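Local coordinates for 14 kDa fatty acid-binding protein (Schistosoma mansoni, PDB 1VYF) that binds long-chain fatty acids such as oleic and arachidonic acid inside a beta-barrel and may take part in their transport in the parasite, at residues S23-S28 / Q98-N103; T95-Q98 / N103-V106. All coordinates share one frame; numbering follows the deposited sequence.

Contact 1: S23-S28 / Q98-N103; sequences SKLGVS and QVDPKN
Asn103 meets Lys24 and Leu25 where the C-terminal end of helix 18-24 comes up against the turn after strand 93-99. Its side chain can be followed outward. CB lies against the methyl CD2 of Leu25, at 4.0 Å. CG is turned beside the backbone N and away from the carbonyl carbon (chi1 -79°), which carries the amide across to the helix end. At the tip, ND2 comes within 3.4 Å of Lys24 O and gives a hydrogen bond to water 1, 3.2 Å away.

Water 1 links the segments. It accepts from Asn103 ND2 and can donate to Asp100 OD1. It also lies 2.5 Å from Leu25 O, a separation so short that its detail is doubtful. With further acceptors close by, its two protons may not always serve these two oxygens. Gly26, with positive phi, forms a Schellman motif next to the Leu25 carbonyl that the water approaches.

Asp100 holds the turn in shape. Its OD2 takes two backbone N-H groups from the same face of the carboxylate. Lys102 N, 2.8 Å from Asp100 OD2, closes an Asx turn. Asn103 N, 2.9 Å from Asp100 OD2, comes from well above the carboxylate plane. The other oxygen, OD1, forms a salt bridge with Arg80, which probably helps to keep the acid negative.

Leu25 also touches the bound oleic acid and Val122, so the apolar side of this contact borders the ligand. In this family the helix pair caps the barrel mouth. The chemistry here is a small apolar touch, a shared water and a close amide-to-carbonyl approach, which suggests that helix end and turn are joined lightly and partly through solvent.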
loop_
_atom_site.group_PDB
_atom_site.type_symbol
_atom_site.label_atom_id
_atom_site.label_comp_id
_atom_site.label_asym_id
_atom_site.label_seq_id
_atom_site.Cartn_x
_atom_site.Cartn_y
_atom_site.Cartn_z
ATOM N N SER A 23 -13.808 -1.974 6.735
ATOM C CA SER A 23 -14.872 -2.306 7.649
ATOM C C SER A 23 -14.405 -3.477 8.503
ATOM O O SER A 23 -14.527 -3.457 9.742
ATOM C CB SER A 23 -16.137 -2.664 6.861
ATOM O OG SER A 23 -17.233 -2.749 7.753
ATOM N N LYS A 24 -13.857 -4.486 7.834
ATOM C CA LYS A 24 -13.299 -5.665 8.490
ATOM C C LYS A 24 -12.134 -5.346 9.437
ATOM O O LYS A 24 -12.021 -5.942 10.506
ATOM C CB LYS A 24 -12.879 -6.695 7.434
ATOM C CG LYS A 24 -12.306 -7.988 8.009
ATOM C CD LYS A 24 -12.304 -9.100 6.979
ATOM C CE LYS A 24 -11.849 -10.425 7.589
ATOM N NZ LYS A 24 -12.975 -11.113 8.275
ATOM N N LEU A 25 -11.290 -4.390 9.051
ATOM C CA LEU A 25 -10.155 -3.935 9.855
ATOM C C LEU A 25 -10.528 -3.124 11.088
ATOM O O LEU A 25 -9.646 -2.788 11.905
ATOM C CB LEU A 25 -9.196 -3.094 8.992
ATOM C CG LEU A 25 -8.443 -3.875 7.924
ATOM C CD1 LEU A 25 -7.670 -2.924 6.991
ATOM C CD2 LEU A 25 -7.524 -4.912 8.542
ATOM N N GLY A 26 -11.799 -2.748 11.177
ATOM C CA GLY A 26 -12.332 -2.002 12.297
ATOM C C GLY A 26 -12.133 -0.501 12.183
ATOM O O GLY A 26 -12.223 0.199 13.211
ATOM N N VAL A 27 -11.828 -0.002 10.977
ATOM C CA VAL A 27 -11.583 1.410 10.763
ATOM C C VAL A 27 -12.830 2.222 11.052
ATOM O O VAL A 27 -13.939 1.830 10.691
ATOM C CB VAL A 27 -11.086 1.714 9.310
ATOM C CG1 VAL A 27 -10.841 3.205 9.107
ATOM C CG2 VAL A 27 -9.809 0.945 9.023
ATOM N N SER A 28 -12.655 3.379 11.678
ATOM C CA SER A 28 -13.775 4.169 12.108
ATOM C C SER A 28 -14.613 4.566 10.897
ATOM O O SER A 28 -14.105 4.658 9.769
ATOM C CB SER A 28 -13.307 5.419 12.850
ATOM O OG SER A 28 -12.848 6.403 11.945
ATOM N N GLN A 98 1.034 -6.669 6.912
ATOM C CA GLN A 98 0.873 -5.789 8.060
ATOM C C GLN A 98 0.116 -6.545 9.138
ATOM O O GLN A 98 -1.028 -6.927 8.948
ATOM C CB GLN A 98 0.087 -4.532 7.691
ATOM C CG GLN A 98 0.805 -3.645 6.714
ATOM C CD GLN A 98 0.052 -2.331 6.409
ATOM O OE1 GLN A 98 -1.147 -2.333 6.203
ATOM N NE2 GLN A 98 0.783 -1.224 6.373
ATOM N N VAL A 99 0.747 -6.744 10.283
ATOM C CA VAL A 99 0.129 -7.510 11.360
ATOM C C VAL A 99 -0.219 -6.566 12.506
ATOM O O VAL A 99 0.679 -6.045 13.168
ATOM C CB VAL A 99 1.048 -8.666 11.836
ATOM C CG1 VAL A 99 0.375 -9.474 12.947
ATOM C CG2 VAL A 99 1.404 -9.582 10.686
ATOM N N ASP A 100 -1.521 -6.295 12.667
ATOM C CA ASP A 100 -2.074 -5.758 13.913
ATOM C C ASP A 100 -2.610 -6.912 14.819
ATOM O O ASP A 100 -2.610 -8.081 14.420
ATOM C CB ASP A 100 -3.071 -4.585 13.648
ATOM C CG ASP A 100 -4.476 -5.020 13.217
ATOM O OD1 ASP A 100 -4.912 -4.691 12.062
ATOM O OD2 ASP A 100 -5.270 -5.585 13.996
ATOM N N PRO A 101 -2.965 -6.615 16.069
ATOM C CA PRO A 101 -3.384 -7.674 17.008
ATOM C C PRO A 101 -4.724 -8.318 16.669
ATOM O O PRO A 101 -4.945 -9.481 17.036
ATOM C CB PRO A 101 -3.475 -6.929 18.344
ATOM C CG PRO A 101 -2.650 -5.730 18.159
ATOM C CD PRO A 101 -2.925 -5.298 16.731
ATOM N N LYS A 102 -5.603 -7.570 16.006
ATOM C CA LYS A 102 -6.889 -8.093 15.568
ATOM C C LYS A 102 -6.803 -8.815 14.202
ATOM O O LYS A 102 -7.453 -9.844 14.010
ATOM C CB LYS A 102 -7.923 -6.973 15.551
ATOM C CG LYS A 102 -8.265 -6.388 16.920
ATOM C CD LYS A 102 -9.433 -5.371 16.819
ATOM C CE LYS A 102 -9.662 -4.595 18.112
ATOM N NZ LYS A 102 -10.552 -3.398 17.915
ATOM N N ASN A 103 -5.963 -8.320 13.287
ATOM C CA ASN A 103 -5.960 -8.786 11.895
ATOM C C ASN A 103 -4.614 -8.692 11.197
ATOM O O ASN A 103 -3.702 -8.014 11.646
ATOM C CB ASN A 103 -6.924 -7.967 11.062
ATOM C CG ASN A 103 -8.371 -8.381 11.238
ATOM O OD1 ASN A 103 -8.738 -9.518 10.955
ATOM N ND2 ASN A 103 -9.196 -7.459 11.677
HETATM O O HOH W 1 -8.086 -4.607 12.443
#

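Contact 2: T95-Q98 / N103-V106; sequences TQTQ and NTTV
Gln98 and Thr105 exchange two backbone hydrogen bonds, the ones made between residues 95-98 and 103-106. Gln98 N lies 2.8 Å from Thr105 O, and Thr105 N lies 2.9 Å from Gln98 O. Both bonds are nearly straight, with angles of 168° and 172° at the hydrogen, and each donor lies in the carbonyl plane. Thr97 and Val106 form the adjoining non-hydrogen-bonded pair. Weaker CA-H...O contacts fill in between: Thr97 CA to Thr105 O, Thr104 CA to Gln98 O, and Val106 CA to Gln96 O.

The strands 93-99 and 104-112 form a beta hairpin in the antiparallel barrel of the fatty acid-binding proteins. Gln96, Gln98 and Thr105 are buried on the inward face. Thr95, Thr97, Thr104 and Val106 lie on the other face, which is partly exposed.

Apolar contacts belong to that second face. Thr97 and Thr104 meet methyl to methyl, CG2 to CG2, at 3.8 Å. In each threonine OG1 sits beside the backbone N (chi1 -63° in Thr97), which puts the methyl anti to that N. Farther along, Thr95 CG2 touches Val106 CG1 at 3.7 Å.

Water-mediated bonds gather on the inward face at Thr105 OG1. Water 2 bridges Thr105 OG1, 2.8 Å away, to Gln98 OE1. Water 3 lies between the same hydroxyl and Gln98 O and can donate to that oxygen, though other acceptors compete for its protons.

Side-chain amide hydrogen bonds reach other parts of the barrel. The extended Gln98 chain sends NE2 to Glu74. Gln96 OE1 accepts from Arg109, an oleate-binding residue, and so this second-shell amide probably helps to position that guanidinium in the ligand cavity.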
loop_
_atom_site.group_PDB
_atom_site.type_symbol
_atom_site.label_atom_id
_atom_site.label_comp_id
_atom_site.label_asym_id
_atom_site.label_seq_id
_atom_site.Cartn_x
_atom_site.Cartn_y
_atom_site.Cartn_z
ATOM N N THR A 95 5.123 -7.889 -2.001
ATOM C CA THR A 95 4.029 -8.212 -1.113
ATOM C C THR A 95 4.309 -7.680 0.312
ATOM O O THR A 95 5.334 -8.017 0.899
ATOM C CB THR A 95 3.849 -9.736 -1.083
ATOM O OG1 THR A 95 3.585 -10.257 -2.399
ATOM C CG2 THR A 95 2.668 -10.124 -0.266
ATOM N N GLN A 96 3.410 -6.854 0.848
ATOM C CA GLN A 96 3.533 -6.276 2.172
ATOM C C GLN A 96 2.534 -6.921 3.106
ATOM O O GLN A 96 1.329 -6.976 2.829
ATOM C CB GLN A 96 3.293 -4.766 2.130
ATOM C CG GLN A 96 3.367 -4.079 3.483
ATOM C CD GLN A 96 3.203 -2.616 3.413
ATOM O OE1 GLN A 96 2.813 -2.083 2.378
ATOM N NE2 GLN A 96 3.535 -1.929 4.512
ATOM N N THR A 97 3.036 -7.405 4.238
ATOM C CA THR A 97 2.200 -7.997 5.245
ATOM C C THR A 97 2.207 -7.047 6.441
ATOM O O THR A 97 3.269 -6.624 6.886
ATOM C CB THR A 97 2.727 -9.434 5.572
ATOM O OG1 THR A 97 2.616 -10.261 4.395
ATOM C CG2 THR A 97 1.861 -10.114 6.532
ATOM N N GLN A 98 1.034 -6.669 6.912
ATOM C CA GLN A 98 0.873 -5.789 8.060
ATOM C C GLN A 98 0.116 -6.545 9.138
ATOM O O GLN A 98 -1.028 -6.927 8.948
ATOM C CB GLN A 98 0.087 -4.532 7.691
ATOM C CG GLN A 98 0.805 -3.645 6.714
ATOM C CD GLN A 98 0.052 -2.331 6.409
ATOM O OE1 GLN A 98 -1.147 -2.333 6.203
ATOM N NE2 GLN A 98 0.783 -1.224 6.373
ATOM N N ASN A 103 -5.963 -8.320 13.287
ATOM C CA ASN A 103 -5.960 -8.786 11.895
ATOM C C ASN A 103 -4.614 -8.692 11.197
ATOM O O ASN A 103 -3.702 -8.014 11.646
ATOM C CB ASN A 103 -6.924 -7.967 11.062
ATOM C CG ASN A 103 -8.371 -8.381 11.238
ATOM O OD1 ASN A 103 -8.738 -9.518 10.955
ATOM N ND2 ASN A 103 -9.196 -7.459 11.677
ATOM N N THR A 104 -4.518 -9.386 10.073
ATOM C CA THR A 104 -3.368 -9.324 9.201
ATOM C C THR A 104 -3.840 -8.878 7.822
ATOM O O THR A 104 -4.826 -9.406 7.321
ATOM C CB THR A 104 -2.694 -10.692 9.174
ATOM O OG1 THR A 104 -1.991 -10.870 10.428
ATOM C CG2 THR A 104 -1.594 -10.781 8.094
ATOM N N THR A 105 -3.156 -7.879 7.270
ATOM C CA THR A 105 -3.426 -7.337 5.919
ATOM C C THR A 105 -2.277 -7.697 4.995
ATOM O O THR A 105 -1.127 -7.447 5.316
ATOM C CB THR A 105 -3.555 -5.827 5.977
ATOM O OG1 THR A 105 -4.523 -5.456 6.960
ATOM C CG2 THR A 105 -4.069 -5.252 4.585
ATOM N N VAL A 106 -2.591 -8.302 3.854
ATOM C CA VAL A 106 -1.604 -8.615 2.850
ATOM C C VAL A 106 -1.857 -7.665 1.666
ATOM O O VAL A 106 -2.994 -7.570 1.164
ATOM C CB VAL A 106 -1.653 -10.038 2.410
ATOM C CG1 VAL A 106 -0.583 -10.306 1.404
ATOM C CG2 VAL A 106 -1.498 -10.976 3.624
HETATM O O HOH W 2 -3.778 -2.730 7.238
HETATM O O HOH W 3 -3.428 -5.453 9.517
#

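Overall arrangement
Both contacts use the hairpin of strands 93-99 and 104-112, and their centres are about 10 Å apart. Along the chain, residues 23-28 come first, well ahead of the hairpin. Then 95-98, the turn and 103-106 follow in unbroken order. Gln98 and Asn103 belong to both contacts. Contact 2 is the paired part of strands 93-99 and 104-112, and contact 1 is the turn beyond it, reached by the end of helix 18-24. They touch directly where Leu25 CD2 packs against Thr105 OG1, 3.4 Å apart. Together they join the helical cap to the barrel wall close to the bound oleic acid, so cap, turn and wall meet beside the ligand.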